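Local atomic coordinates of nidogen (Mus musculus, PDB entry 1NPE), a protein that probably helps link laminin to other basement-membrane components, with a six-bladed YWTD beta-propeller as the laminin-binding part. Residues A7-I12 with A35-G40; N20-T25 with E241-H246; N123-V128 with L168-T173; G207-F212 with Y223-T228; A213-G218 with Y254-A259. One frame throughout, in Å; residues are numbered along the deposited sequence.

From the N terminus, contact 1 closes first, bringing the corner between strands 2-8 and 11-17 against the first strand of the next blade, 36-44. Contact 3 follows in series, joining the inner strands 124-130 and 169-175 of two adjacent blades. Contact 4 closes a short loop within one blade, the hairpin 211-217 with 220-225. Contact 5 crosses it: 213-218 falls within that hairpin, and its partner 254-259, on strand 256-259, comes after it and pairs with strand 2-8. Contact 2 spans 216 residues; contacts 3 and 4 lie within that span, while contacts 1 and 5 each cross it. Contacts 2 and 5 together bind the last continuous blade to the blade shared by the two chain ends.

Contact 1. Residues A7-I12 with A35-G40; sequences AQTGKI and AKVIIG
I38 points into the hollow of the corner formed by A7-I12, and its two branches divide the work. CG2 meets A7 CB at 3.7 Å and I12 CG1 at 4.0 Å, the I12 side chain crossing that of I38 at about a right angle. CG1, anti to the carbonyl carbon (chi1 -48°), turns instead to the backbone of the corner and rests 3.8 Å from K11 O. A7 CB also sits 3.4 Å from I38 O, so the small methyl is fitted against both the side chain and the carbonyl of the same residue. T9 and V37 are set differently: they lie side by side and point the same way, with T9 CG2 and V37 CG2 4.0 Å apart. The corner is a type II beta turn from Q8 to K11, with G10 at the position of positive phi (79°). From there G10 N donates to K36 O over 2.7 Å, a bond bent at the hydrogen. On the side where T9 and V37 stand, the chain of another protein arrives; T9 OG1 is hydrogen-bonded to one of its acidic side chains. The contact joins two neighbouring propeller blades: I12 reaches F30 on strand 28-33 of its own blade, I38 touches I33 of that same strand, and W52 on strand 49-54 of the next blade packs against both I12 and I38.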
# COMPACT_ATOMS: atom_id res chain seq x y z
N ALA A 7 3.74 11.18 4.88
CA ALA A 7 4.40 10.95 3.61
C ALA A 7 3.67 11.47 2.37
O ALA A 7 2.45 11.50 2.31
CB ALA A 7 4.69 9.47 3.44
N GLN A 8 4.48 11.89 1.40
CA GLN A 8 4.03 12.38 0.10
C GLN A 8 5.07 11.88 -0.89
O GLN A 8 6.13 11.39 -0.48
CB GLN A 8 3.97 13.90 0.04
CG GLN A 8 2.63 14.49 0.46
CD GLN A 8 2.61 16.02 0.40
OE1 GLN A 8 3.55 16.68 0.84
NE2 GLN A 8 1.53 16.57 -0.13
N THR A 9 4.77 11.97 -2.18
CA THR A 9 5.70 11.53 -3.20
C THR A 9 6.92 12.43 -3.14
O THR A 9 6.80 13.66 -3.16
CB THR A 9 5.07 11.58 -4.61
OG1 THR A 9 4.00 10.63 -4.69
CG2 THR A 9 6.10 11.26 -5.69
N GLY A 10 8.09 11.81 -2.95
CA GLY A 10 9.35 12.53 -2.90
C GLY A 10 9.71 13.23 -1.60
O GLY A 10 10.72 13.93 -1.57
N LYS A 11 8.95 13.02 -0.53
CA LYS A 11 9.24 13.69 0.74
C LYS A 11 8.47 13.16 1.94
O LYS A 11 7.57 12.33 1.81
CB LYS A 11 8.92 15.19 0.61
CG LYS A 11 7.49 15.45 0.16
CD LYS A 11 7.16 16.94 0.09
CE LYS A 11 7.09 17.55 1.48
NZ LYS A 11 6.66 18.97 1.39
N ILE A 12 8.87 13.63 3.12
CA ILE A 12 8.22 13.32 4.38
C ILE A 12 8.02 14.69 5.03
O ILE A 12 8.99 15.43 5.21
CB ILE A 12 9.08 12.45 5.33
CG1 ILE A 12 9.28 11.04 4.76
CG2 ILE A 12 8.40 12.35 6.69
CD1 ILE A 12 10.18 10.18 5.63
N ALA A 35 13.60 10.92 -5.62
CA ALA A 35 13.32 9.74 -6.44
C ALA A 35 12.32 8.74 -5.84
O ALA A 35 11.82 7.87 -6.55
CB ALA A 35 14.62 9.02 -6.77
N LYS A 36 11.97 8.91 -4.57
CA LYS A 36 11.08 7.96 -3.89
C LYS A 36 9.61 8.29 -3.68
O LYS A 36 9.19 9.44 -3.70
CB LYS A 36 11.69 7.57 -2.54
CG LYS A 36 13.10 6.99 -2.60
CD LYS A 36 13.56 6.53 -1.20
CE LYS A 36 15.03 6.10 -1.17
NZ LYS A 36 15.30 4.87 -1.98
N VAL A 37 8.81 7.24 -3.50
CA VAL A 37 7.39 7.37 -3.20
C VAL A 37 7.27 6.73 -1.82
O VAL A 37 7.16 5.50 -1.70
CB VAL A 37 6.49 6.64 -4.23
CG1 VAL A 37 5.04 6.68 -3.78
CG2 VAL A 37 6.63 7.28 -5.61
N ILE A 38 7.39 7.56 -0.79
CA ILE A 38 7.31 7.11 0.59
C ILE A 38 5.88 6.70 0.92
O ILE A 38 4.95 7.47 0.70
CB ILE A 38 7.74 8.23 1.56
CG1 ILE A 38 9.06 8.86 1.10
CG2 ILE A 38 7.91 7.68 2.97
CD1 ILE A 38 10.28 7.98 1.31
N ILE A 39 5.71 5.49 1.44
CA ILE A 39 4.38 5.00 1.77
C ILE A 39 4.17 4.82 3.27
O ILE A 39 3.35 5.52 3.87
CB ILE A 39 4.07 3.68 1.04
CG1 ILE A 39 4.19 3.88 -0.48
CG2 ILE A 39 2.67 3.19 1.41
CD1 ILE A 39 3.11 4.78 -1.08
N GLY A 40 4.90 3.89 3.88
CA GLY A 40 4.75 3.65 5.30
C GLY A 40 5.71 4.44 6.17
O GLY A 40 6.84 4.71 5.76

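Contact 2. Residues N20-T25 with E241-H246; sequences NTMKKT and EMDTFH
K24 reaches across to strand 241-245 with every atom of its side chain engaged. CB comes within 3.5 Å of F245 CD1, approaching the ring obliquely, and CG stays near the same ring carbon as the two side chains slide past each other in opposite directions. CD moves on to T244 O at 3.7 Å. CE lies close to the carboxylate, 3.0 Å from D243 OD1. At the tip NZ forms a salt bridge with D243 OD2 at 2.8 Å, using the syn lone pair, and adds a weak bond to T244 O. The chain gets there because it is extended beyond CG. This lysine belongs to the loop between strands 11-17 and 28-33 of one propeller blade, whereas D243 lies on the outermost strand of the adjacent blade, in a classic beta bulge where M242 and D243 both face A233. D243 OD2 also accepts from T244 N at 2.7 Å, a donor lying above the carboxylate plane, which probably helps hold the group in place for the lysine. OD1 receives a water that in turn accepts from M22 N. The M22 chain, also against this strand, bends at its last torsion and lays CE 4.0 Å from D243 O, with SD beside F245 CB.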
# COMPACT_ATOMS: atom_id res chain seq x y z
N ASN A 20 -2.56 18.40 21.59
CA ASN A 20 -3.58 17.90 20.68
C ASN A 20 -3.97 18.86 19.55
O ASN A 20 -5.05 18.74 18.98
CB ASN A 20 -4.84 17.47 21.47
CG ASN A 20 -4.54 16.40 22.53
OD1 ASN A 20 -5.43 16.01 23.30
ND2 ASN A 20 -3.29 15.94 22.57
N THR A 21 -3.08 19.79 19.22
CA THR A 21 -3.33 20.77 18.16
C THR A 21 -2.21 20.78 17.11
O THR A 21 -1.03 20.78 17.45
CB THR A 21 -3.49 22.20 18.76
OG1 THR A 21 -4.62 22.22 19.63
CG2 THR A 21 -3.69 23.23 17.66
N MET A 22 -2.60 20.77 15.84
CA MET A 22 -1.62 20.80 14.75
C MET A 22 -1.20 22.23 14.46
O MET A 22 -2.05 23.09 14.19
CB MET A 22 -2.21 20.21 13.46
CG MET A 22 -2.66 18.76 13.53
SD MET A 22 -3.09 18.13 11.88
CE MET A 22 -4.83 18.49 11.79
N LYS A 23 0.11 22.49 14.49
CA LYS A 23 0.63 23.83 14.18
C LYS A 23 0.84 23.87 12.67
O LYS A 23 1.96 23.72 12.18
CB LYS A 23 1.96 24.07 14.91
CG LYS A 23 1.89 24.02 16.44
CD LYS A 23 1.35 25.32 17.05
CE LYS A 23 -0.17 25.42 17.00
NZ LYS A 23 -0.67 26.72 17.56
N LYS A 24 -0.25 24.06 11.94
CA LYS A 24 -0.24 24.08 10.47
C LYS A 24 0.74 25.06 9.82
O LYS A 24 1.31 24.77 8.76
CB LYS A 24 -1.63 24.39 9.93
CG LYS A 24 -2.74 23.56 10.51
CD LYS A 24 -4.05 24.06 9.95
CE LYS A 24 -5.17 23.82 10.91
NZ LYS A 24 -6.46 24.37 10.40
N THR A 25 0.86 26.25 10.40
CA THR A 25 1.74 27.28 9.86
C THR A 25 3.22 26.95 10.03
O THR A 25 4.07 27.55 9.37
CB THR A 25 1.45 28.64 10.51
OG1 THR A 25 1.63 28.54 11.93
CG2 THR A 25 0.03 29.08 10.21
N GLU A 241 -15.01 16.18 14.03
CA GLU A 241 -13.83 16.46 13.22
C GLU A 241 -13.18 17.66 13.88
O GLU A 241 -13.68 18.78 13.80
CB GLU A 241 -14.21 16.79 11.78
CG GLU A 241 -13.03 17.16 10.92
CD GLU A 241 -13.41 17.38 9.48
OE1 GLU A 241 -13.51 18.55 9.06
OE2 GLU A 241 -13.60 16.38 8.76
N MET A 242 -12.08 17.42 14.58
CA MET A 242 -11.38 18.48 15.28
C MET A 242 -10.72 19.52 14.38
O MET A 242 -10.93 20.72 14.56
CB MET A 242 -10.34 17.89 16.24
CG MET A 242 -10.91 16.84 17.19
SD MET A 242 -12.30 17.46 18.18
CE MET A 242 -11.44 17.89 19.71
N ASP A 243 -9.99 19.07 13.36
CA ASP A 243 -9.27 19.99 12.49
C ASP A 243 -8.77 19.30 11.21
O ASP A 243 -8.78 18.07 11.11
CB ASP A 243 -8.09 20.54 13.30
CG ASP A 243 -7.40 21.72 12.64
OD1 ASP A 243 -6.30 22.06 13.12
OD2 ASP A 243 -7.94 22.31 11.69
N THR A 244 -8.38 20.10 10.23
CA THR A 244 -7.85 19.57 8.97
C THR A 244 -6.67 20.41 8.51
O THR A 244 -6.63 21.62 8.75
CB THR A 244 -8.90 19.57 7.82
OG1 THR A 244 -9.28 20.91 7.51
CG2 THR A 244 -10.13 18.76 8.20
N PHE A 245 -5.69 19.76 7.89
CA PHE A 245 -4.52 20.45 7.38
C PHE A 245 -4.33 20.12 5.91
O PHE A 245 -4.16 18.96 5.54
CB PHE A 245 -3.25 20.05 8.14
CG PHE A 245 -1.99 20.58 7.52
CD1 PHE A 245 -1.78 21.95 7.40
CD2 PHE A 245 -1.01 19.72 7.06
CE1 PHE A 245 -0.62 22.45 6.82
CE2 PHE A 245 0.16 20.20 6.47
CZ PHE A 245 0.35 21.57 6.35
N HIS A 246 -4.37 21.15 5.07
CA HIS A 246 -4.17 20.99 3.64
C HIS A 246 -2.78 21.49 3.28
O HIS A 246 -2.53 22.70 3.34
CB HIS A 246 -5.15 21.85 2.83
CG HIS A 246 -6.57 21.40 2.90
ND1 HIS A 246 -7.36 21.62 4.01
CD2 HIS A 246 -7.37 20.81 1.99
CE1 HIS A 246 -8.58 21.19 3.77
NE2 HIS A 246 -8.62 20.69 2.55
O HOH W 1 -5.59 20.18 15.24

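Contact 3. Residues N123-V128 with L168-T173; sequences NPRGIV and LPNGLT
N170 OD1 is gripped by R125 NH1 at 2.9 Å and by a polar side chain from the chain of another protein. The arginine N-H comes from well above the carbonyl plane of the amide, 65° out of it, while the oxygen lies at the edge of the guanidinium, near its plane; the two flat groups are turned 55° against each other. With CG anti to the backbone N (chi1 173°) and a bend at chi3, the R125 chain first passes over N170 O, which CG approaches to 3.2 Å, before its head turns to the amide. R125 NE is salt-bridged to E82, and N170 ND2 bonds to P211 O. Farther along, G126 and G171 bring their CA atoms to 4.2 Å; a CB on G126 would collide with G171 CA. L172 CD2 rests 3.5 Å from I127 N, and V128 CG2 meets L172 CG at 3.9 Å. The strands 124-128 and 169-173, innermost in adjacent propeller blades, run parallel. The chemistry thus changes along the pair: apolar side chains pack beyond the glycines, while at the other end the arginine and the amide, positioned with the help of E82 and P211, both bond the other protein's chain, R125 NH1 to its backbone.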
# COMPACT_ATOMS: atom_id res chain seq x y z
N ASN A 123 -3.42 -8.39 0.27
CA ASN A 123 -3.15 -6.95 0.24
C ASN A 123 -2.89 -6.39 1.64
O ASN A 123 -3.57 -5.47 2.09
CB ASN A 123 -4.30 -6.19 -0.44
CG ASN A 123 -4.13 -6.08 -1.96
OD1 ASN A 123 -5.10 -6.18 -2.71
ND2 ASN A 123 -2.91 -5.85 -2.41
N PRO A 124 -1.90 -6.95 2.36
CA PRO A 124 -1.64 -6.40 3.70
C PRO A 124 -1.15 -4.97 3.51
O PRO A 124 -0.56 -4.65 2.48
CB PRO A 124 -0.50 -7.30 4.21
CG PRO A 124 0.24 -7.62 2.95
CD PRO A 124 -0.91 -7.98 2.02
N ARG A 125 -1.41 -4.11 4.48
CA ARG A 125 -0.99 -2.73 4.36
C ARG A 125 -0.67 -2.15 5.72
O ARG A 125 0.50 -2.09 6.10
CB ARG A 125 -2.05 -1.91 3.61
CG ARG A 125 -1.80 -0.41 3.56
CD ARG A 125 -2.73 0.27 2.57
NE ARG A 125 -2.25 0.14 1.20
CZ ARG A 125 -2.97 0.37 0.11
NH1 ARG A 125 -4.25 0.74 0.21
NH2 ARG A 125 -2.39 0.32 -1.08
N GLY A 126 -1.69 -1.76 6.48
CA GLY A 126 -1.47 -1.20 7.79
C GLY A 126 -0.92 -2.22 8.77
O GLY A 126 -1.30 -3.39 8.74
N ILE A 127 0.01 -1.80 9.61
CA ILE A 127 0.60 -2.68 10.62
C ILE A 127 1.15 -1.87 11.80
O ILE A 127 1.79 -0.83 11.61
CB ILE A 127 1.69 -3.61 10.03
CG1 ILE A 127 2.12 -4.63 11.09
CG2 ILE A 127 2.89 -2.81 9.57
CD1 ILE A 127 3.10 -5.67 10.58
N VAL A 128 0.83 -2.31 13.01
CA VAL A 128 1.29 -1.63 14.22
C VAL A 128 1.67 -2.64 15.30
O VAL A 128 1.24 -3.80 15.27
CB VAL A 128 0.19 -0.71 14.82
CG1 VAL A 128 -0.07 0.48 13.92
CG2 VAL A 128 -1.10 -1.50 15.05
N LEU A 168 -12.28 -1.56 2.74
CA LEU A 168 -10.88 -1.33 2.42
C LEU A 168 -10.15 -0.80 3.66
O LEU A 168 -9.94 0.41 3.79
CB LEU A 168 -10.77 -0.33 1.25
CG LEU A 168 -11.44 -0.71 -0.08
CD1 LEU A 168 -11.37 0.47 -1.07
CD2 LEU A 168 -10.79 -1.95 -0.68
N PRO A 169 -9.85 -1.69 4.63
CA PRO A 169 -9.14 -1.23 5.83
C PRO A 169 -7.70 -0.92 5.44
O PRO A 169 -6.88 -1.83 5.29
CB PRO A 169 -9.25 -2.43 6.78
CG PRO A 169 -9.34 -3.61 5.85
CD PRO A 169 -10.25 -3.10 4.76
N ASN A 170 -7.41 0.36 5.23
CA ASN A 170 -6.08 0.78 4.80
C ASN A 170 -5.03 0.98 5.88
O ASN A 170 -3.86 0.74 5.66
CB ASN A 170 -6.20 2.03 3.92
CG ASN A 170 -6.74 1.71 2.54
OD1 ASN A 170 -6.48 0.63 1.99
ND2 ASN A 170 -7.49 2.64 1.97
N GLY A 171 -5.45 1.46 7.05
CA GLY A 171 -4.50 1.66 8.12
C GLY A 171 -5.13 1.43 9.47
O GLY A 171 -6.36 1.44 9.62
N LEU A 172 -4.30 1.13 10.46
CA LEU A 172 -4.80 0.93 11.81
C LEU A 172 -3.83 1.50 12.83
O LEU A 172 -2.68 1.81 12.51
CB LEU A 172 -5.13 -0.54 12.09
CG LEU A 172 -4.06 -1.55 12.49
CD1 LEU A 172 -4.71 -2.91 12.48
CD2 LEU A 172 -2.89 -1.51 11.53
N THR A 173 -4.30 1.64 14.06
CA THR A 173 -3.45 2.20 15.09
C THR A 173 -3.87 1.64 16.43
O THR A 173 -5.02 1.23 16.60
CB THR A 173 -3.51 3.76 15.06
OG1 THR A 173 -2.56 4.30 15.99
CG2 THR A 173 -4.91 4.27 15.40

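Contact 4. Residues G207-F212 with Y223-T228; sequences GLQYPF and YTDWKT
The carboxylate of D225, at the end of one hairpin strand, grips Y210 N just before the other strand and the turn that follows its own. D225 closes the YWTD motif of this propeller blade, in which Y223 holds the tryptophan position. D225 OD2 accepts from Y210 N at 2.7 Å, nearly straight at 170°, the donor lying 35° above the carboxylate plane; D225 OD1 takes T228 N at 2.8 Å, an Asx motif that reins in the chain after the strand. P211 and D225 form a non-hydrogen-bonded antiparallel pair, bracketed by F212 N to T224 O (2.8 Å) and W226 N to Y210 O (2.9 Å). The indole of W226 then gathers the aromatic residues. The rings of Y210 and F212 lie on the same side of its plane, both nearly parallel to it but slid off so that they barely overlap; the Y210 ring makes 5° with the six-membered ring, its CE2 3.4 Å from W226 CE3. F212 CB sits over the face of the five-membered ring. With W226 cut back to an alanine, Y210 and F212 would probably lose the surface they lie against and be freer to turn, and the partner protein's backbone would lose a surface it packs on. Y210 OH bonds to a polar side chain of that other chain. At the outer end L208 CD2 makes a CH-pi contact over the Y223 face, 3.9 Å from the ring centroid. A water at the edge of that ring, in its plane, bonds to Y223 OH, accepts from Q209 N at 2.7 Å and donates to D225 OD2.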
# COMPACT_ATOMS: atom_id res chain seq x y z
N GLY A 207 -18.48 9.14 7.89
CA GLY A 207 -18.13 10.30 7.08
C GLY A 207 -16.70 10.42 6.57
O GLY A 207 -16.34 11.49 6.06
N LEU A 208 -15.89 9.38 6.69
CA LEU A 208 -14.52 9.45 6.20
C LEU A 208 -14.50 9.21 4.69
O LEU A 208 -14.88 8.14 4.21
CB LEU A 208 -13.59 8.48 6.94
CG LEU A 208 -13.24 8.80 8.40
CD1 LEU A 208 -14.46 8.63 9.31
CD2 LEU A 208 -12.10 7.90 8.88
N GLN A 209 -14.06 10.22 3.94
CA GLN A 209 -14.02 10.17 2.48
C GLN A 209 -13.16 9.07 1.85
O GLN A 209 -13.69 8.18 1.19
CB GLN A 209 -13.63 11.54 1.93
CG GLN A 209 -14.50 12.68 2.47
CD GLN A 209 -15.36 13.32 1.39
OE1 GLN A 209 -16.37 12.76 0.97
NE2 GLN A 209 -14.95 14.50 0.94
N TYR A 210 -11.84 9.14 2.02
CA TYR A 210 -10.96 8.12 1.47
C TYR A 210 -9.68 8.05 2.27
O TYR A 210 -8.61 8.45 1.81
CB TYR A 210 -10.64 8.35 -0.02
CG TYR A 210 -10.31 7.05 -0.73
CD1 TYR A 210 -11.28 6.38 -1.48
CD2 TYR A 210 -9.06 6.45 -0.58
CE1 TYR A 210 -11.01 5.14 -2.05
CE2 TYR A 210 -8.79 5.20 -1.14
CZ TYR A 210 -9.77 4.55 -1.87
OH TYR A 210 -9.52 3.32 -2.39
N PRO A 211 -9.77 7.51 3.49
CA PRO A 211 -8.64 7.36 4.41
C PRO A 211 -7.61 6.38 3.89
O PRO A 211 -7.96 5.35 3.33
CB PRO A 211 -9.29 6.77 5.66
CG PRO A 211 -10.73 6.99 5.51
CD PRO A 211 -10.98 6.89 4.05
N PHE A 212 -6.34 6.72 4.08
CA PHE A 212 -5.26 5.83 3.68
C PHE A 212 -4.48 5.30 4.89
O PHE A 212 -4.20 4.11 4.98
CB PHE A 212 -4.27 6.51 2.73
CG PHE A 212 -3.11 5.64 2.38
CD1 PHE A 212 -3.23 4.65 1.40
CD2 PHE A 212 -1.91 5.72 3.10
CE1 PHE A 212 -2.20 3.76 1.15
CE2 PHE A 212 -0.87 4.84 2.85
CZ PHE A 212 -1.02 3.85 1.88
N TYR A 223 -5.65 11.00 10.45
CA TYR A 223 -5.58 10.20 9.24
C TYR A 223 -5.33 11.00 7.97
O TYR A 223 -5.63 12.20 7.90
CB TYR A 223 -6.84 9.32 9.10
CG TYR A 223 -8.12 10.03 8.73
CD1 TYR A 223 -8.49 10.19 7.39
CD2 TYR A 223 -9.00 10.49 9.71
CE1 TYR A 223 -9.71 10.78 7.04
CE2 TYR A 223 -10.22 11.08 9.38
CZ TYR A 223 -10.57 11.22 8.04
OH TYR A 223 -11.78 11.77 7.71
N THR A 224 -4.75 10.33 6.98
CA THR A 224 -4.48 10.95 5.69
C THR A 224 -5.60 10.56 4.75
O THR A 224 -6.04 9.40 4.75
CB THR A 224 -3.13 10.49 5.11
OG1 THR A 224 -3.13 9.07 4.95
CG2 THR A 224 -1.99 10.92 6.03
N ASP A 225 -6.07 11.51 3.96
CA ASP A 225 -7.18 11.27 3.04
C ASP A 225 -6.81 11.59 1.60
O ASP A 225 -6.27 12.66 1.30
CB ASP A 225 -8.40 12.09 3.49
CG ASP A 225 -9.68 11.71 2.77
OD1 ASP A 225 -9.84 12.10 1.60
OD2 ASP A 225 -10.54 11.05 3.37
N TRP A 226 -7.10 10.65 0.72
CA TRP A 226 -6.82 10.76 -0.72
C TRP A 226 -7.81 11.65 -1.49
O TRP A 226 -7.48 12.21 -2.54
CB TRP A 226 -6.81 9.37 -1.35
CG TRP A 226 -5.55 8.58 -1.11
CD1 TRP A 226 -4.48 8.94 -0.35
CD2 TRP A 226 -5.23 7.31 -1.69
NE1 TRP A 226 -3.51 7.97 -0.42
CE2 TRP A 226 -3.94 6.96 -1.23
CE3 TRP A 226 -5.91 6.43 -2.54
CZ2 TRP A 226 -3.32 5.77 -1.60
CZ3 TRP A 226 -5.29 5.25 -2.91
CH2 TRP A 226 -4.01 4.93 -2.44
N LYS A 227 -9.04 11.71 -1.00
CA LYS A 227 -10.08 12.51 -1.64
C LYS A 227 -9.89 13.99 -1.34
O LYS A 227 -9.86 14.82 -2.25
CB LYS A 227 -11.46 12.03 -1.14
CG LYS A 227 -12.63 12.95 -1.43
CD LYS A 227 -13.07 12.92 -2.89
CE LYS A 227 -14.30 13.80 -3.09
NZ LYS A 227 -14.68 13.93 -4.53
N THR A 228 -9.69 14.32 -0.06
CA THR A 228 -9.53 15.70 0.38
C THR A 228 -8.10 16.23 0.36
O THR A 228 -7.88 17.43 0.53
CB THR A 228 -10.08 15.89 1.80
OG1 THR A 228 -9.27 15.16 2.73
CG2 THR A 228 -11.52 15.40 1.90
O HOH W 2 -12.51 12.03 5.10

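Contact 5. Residues A213-G218 with Y254-A259; sequences AVTSYG and YGITIA
Strands 213-217 and 256-259 run in the same direction, their axes 24° apart in angle and 5.8 Å apart at closest approach, with A213, V214 and T215 nearest G255, I256 and T257. Side chains fill the space between the two backbones. T215 stands in the middle: its CG2 meets I258 CG1 at 3.7 Å and I256 CG2 at 3.9 Å, crossing the I256 side chain at about a right angle. OG1 lies anti to the backbone N (chi1 -172°), which leaves the methyl in the crowded position between N and the carbonyl carbon and turned to the isoleucines. Were T215 a serine, the methyl between I256 and I258 would be gone, which is likely to leave a gap between the two isoleucines. I256 CG2 presses on the opposite backbone, 3.7 Å from V214 N. At one end A213 CB rests 3.5 Å from Y254 O; at the other, I258 CD1 packs tightly on Y217 CB at 3.3 Å and also touches S216 O. T224 OG1, on strand 220-225, bonds to both A213 N and Y254 O and so bridges the two segments. Each strand is the innermost of its blade: 213-217 pairs with strand 220-225, while 256-259 pairs with strand 2-8, the closure by which the chain's two ends complete a single blade and shut the propeller ring.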
# COMPACT_ATOMS: atom_id res chain seq x y z
N ALA A 213 -4.06 6.21 5.77
CA ALA A 213 -3.30 5.82 6.95
C ALA A 213 -3.82 6.55 8.17
O ALA A 213 -4.48 7.59 8.06
CB ALA A 213 -1.83 6.10 6.75
N VAL A 214 -3.48 6.03 9.34
CA VAL A 214 -3.93 6.64 10.57
C VAL A 214 -2.94 6.37 11.69
O VAL A 214 -2.19 5.39 11.65
CB VAL A 214 -5.31 6.09 10.99
CG1 VAL A 214 -5.20 4.62 11.40
CG2 VAL A 214 -5.91 6.93 12.09
N THR A 215 -2.93 7.28 12.65
CA THR A 215 -2.08 7.18 13.82
C THR A 215 -2.87 7.83 14.95
O THR A 215 -3.85 8.54 14.70
CB THR A 215 -0.70 7.87 13.63
OG1 THR A 215 0.15 7.57 14.74
CG2 THR A 215 -0.85 9.39 13.52
N SER A 216 -2.48 7.57 16.18
CA SER A 216 -3.20 8.15 17.30
C SER A 216 -2.33 8.83 18.34
O SER A 216 -1.14 8.55 18.46
CB SER A 216 -4.09 7.09 17.97
OG SER A 216 -3.33 6.01 18.49
N TYR A 217 -2.95 9.77 19.04
CA TYR A 217 -2.32 10.52 20.11
C TYR A 217 -3.41 10.77 21.15
O TYR A 217 -4.15 11.76 21.07
CB TYR A 217 -1.74 11.85 19.61
CG TYR A 217 -0.84 12.51 20.63
CD1 TYR A 217 0.21 11.80 21.22
CD2 TYR A 217 -1.07 13.82 21.06
CE1 TYR A 217 0.99 12.37 22.22
CE2 TYR A 217 -0.28 14.40 22.06
CZ TYR A 217 0.75 13.66 22.64
OH TYR A 217 1.52 14.20 23.65
N GLY A 218 -3.55 9.81 22.07
CA GLY A 218 -4.55 9.91 23.12
C GLY A 218 -5.96 9.63 22.62
O GLY A 218 -6.26 8.55 22.12
N TYR A 254 0.35 9.88 2.08
CA TYR A 254 0.42 8.46 2.42
C TYR A 254 0.48 8.17 3.92
O TYR A 254 -0.41 8.58 4.66
CB TYR A 254 1.56 7.79 1.65
CG TYR A 254 1.35 7.85 0.15
CD1 TYR A 254 0.30 7.15 -0.45
CD2 TYR A 254 2.15 8.66 -0.67
CE1 TYR A 254 0.04 7.26 -1.82
CE2 TYR A 254 1.90 8.77 -2.04
CZ TYR A 254 0.84 8.07 -2.60
OH TYR A 254 0.56 8.21 -3.94
N GLY A 255 1.51 7.46 4.37
CA GLY A 255 1.65 7.12 5.77
C GLY A 255 1.71 8.30 6.72
O GLY A 255 2.05 9.42 6.33
N ILE A 256 1.40 8.03 7.98
CA ILE A 256 1.41 9.05 9.01
C ILE A 256 1.80 8.42 10.35
O ILE A 256 1.38 7.31 10.67
CB ILE A 256 0.02 9.73 9.12
CG1 ILE A 256 0.08 10.97 10.01
CG2 ILE A 256 -1.02 8.76 9.64
CD1 ILE A 256 -1.17 11.83 9.92
N THR A 257 2.62 9.13 11.11
CA THR A 257 3.07 8.65 12.40
C THR A 257 3.35 9.82 13.33
O THR A 257 3.47 10.97 12.88
CB THR A 257 4.33 7.76 12.24
OG1 THR A 257 4.65 7.14 13.49
CG2 THR A 257 5.52 8.58 11.75
N ILE A 258 3.41 9.55 14.63
CA ILE A 258 3.67 10.60 15.60
C ILE A 258 5.02 10.43 16.28
O ILE A 258 5.34 9.37 16.81
CB ILE A 258 2.54 10.68 16.65
CG1 ILE A 258 1.27 11.17 15.98
CG2 ILE A 258 2.93 11.62 17.79
CD1 ILE A 258 0.13 11.40 16.92
N ALA A 259 5.82 11.49 16.23
CA ALA A 259 7.14 11.50 16.85
C ALA A 259 7.02 11.93 18.30
O ALA A 259 6.92 13.12 18.59
CB ALA A 259 8.07 12.43 16.10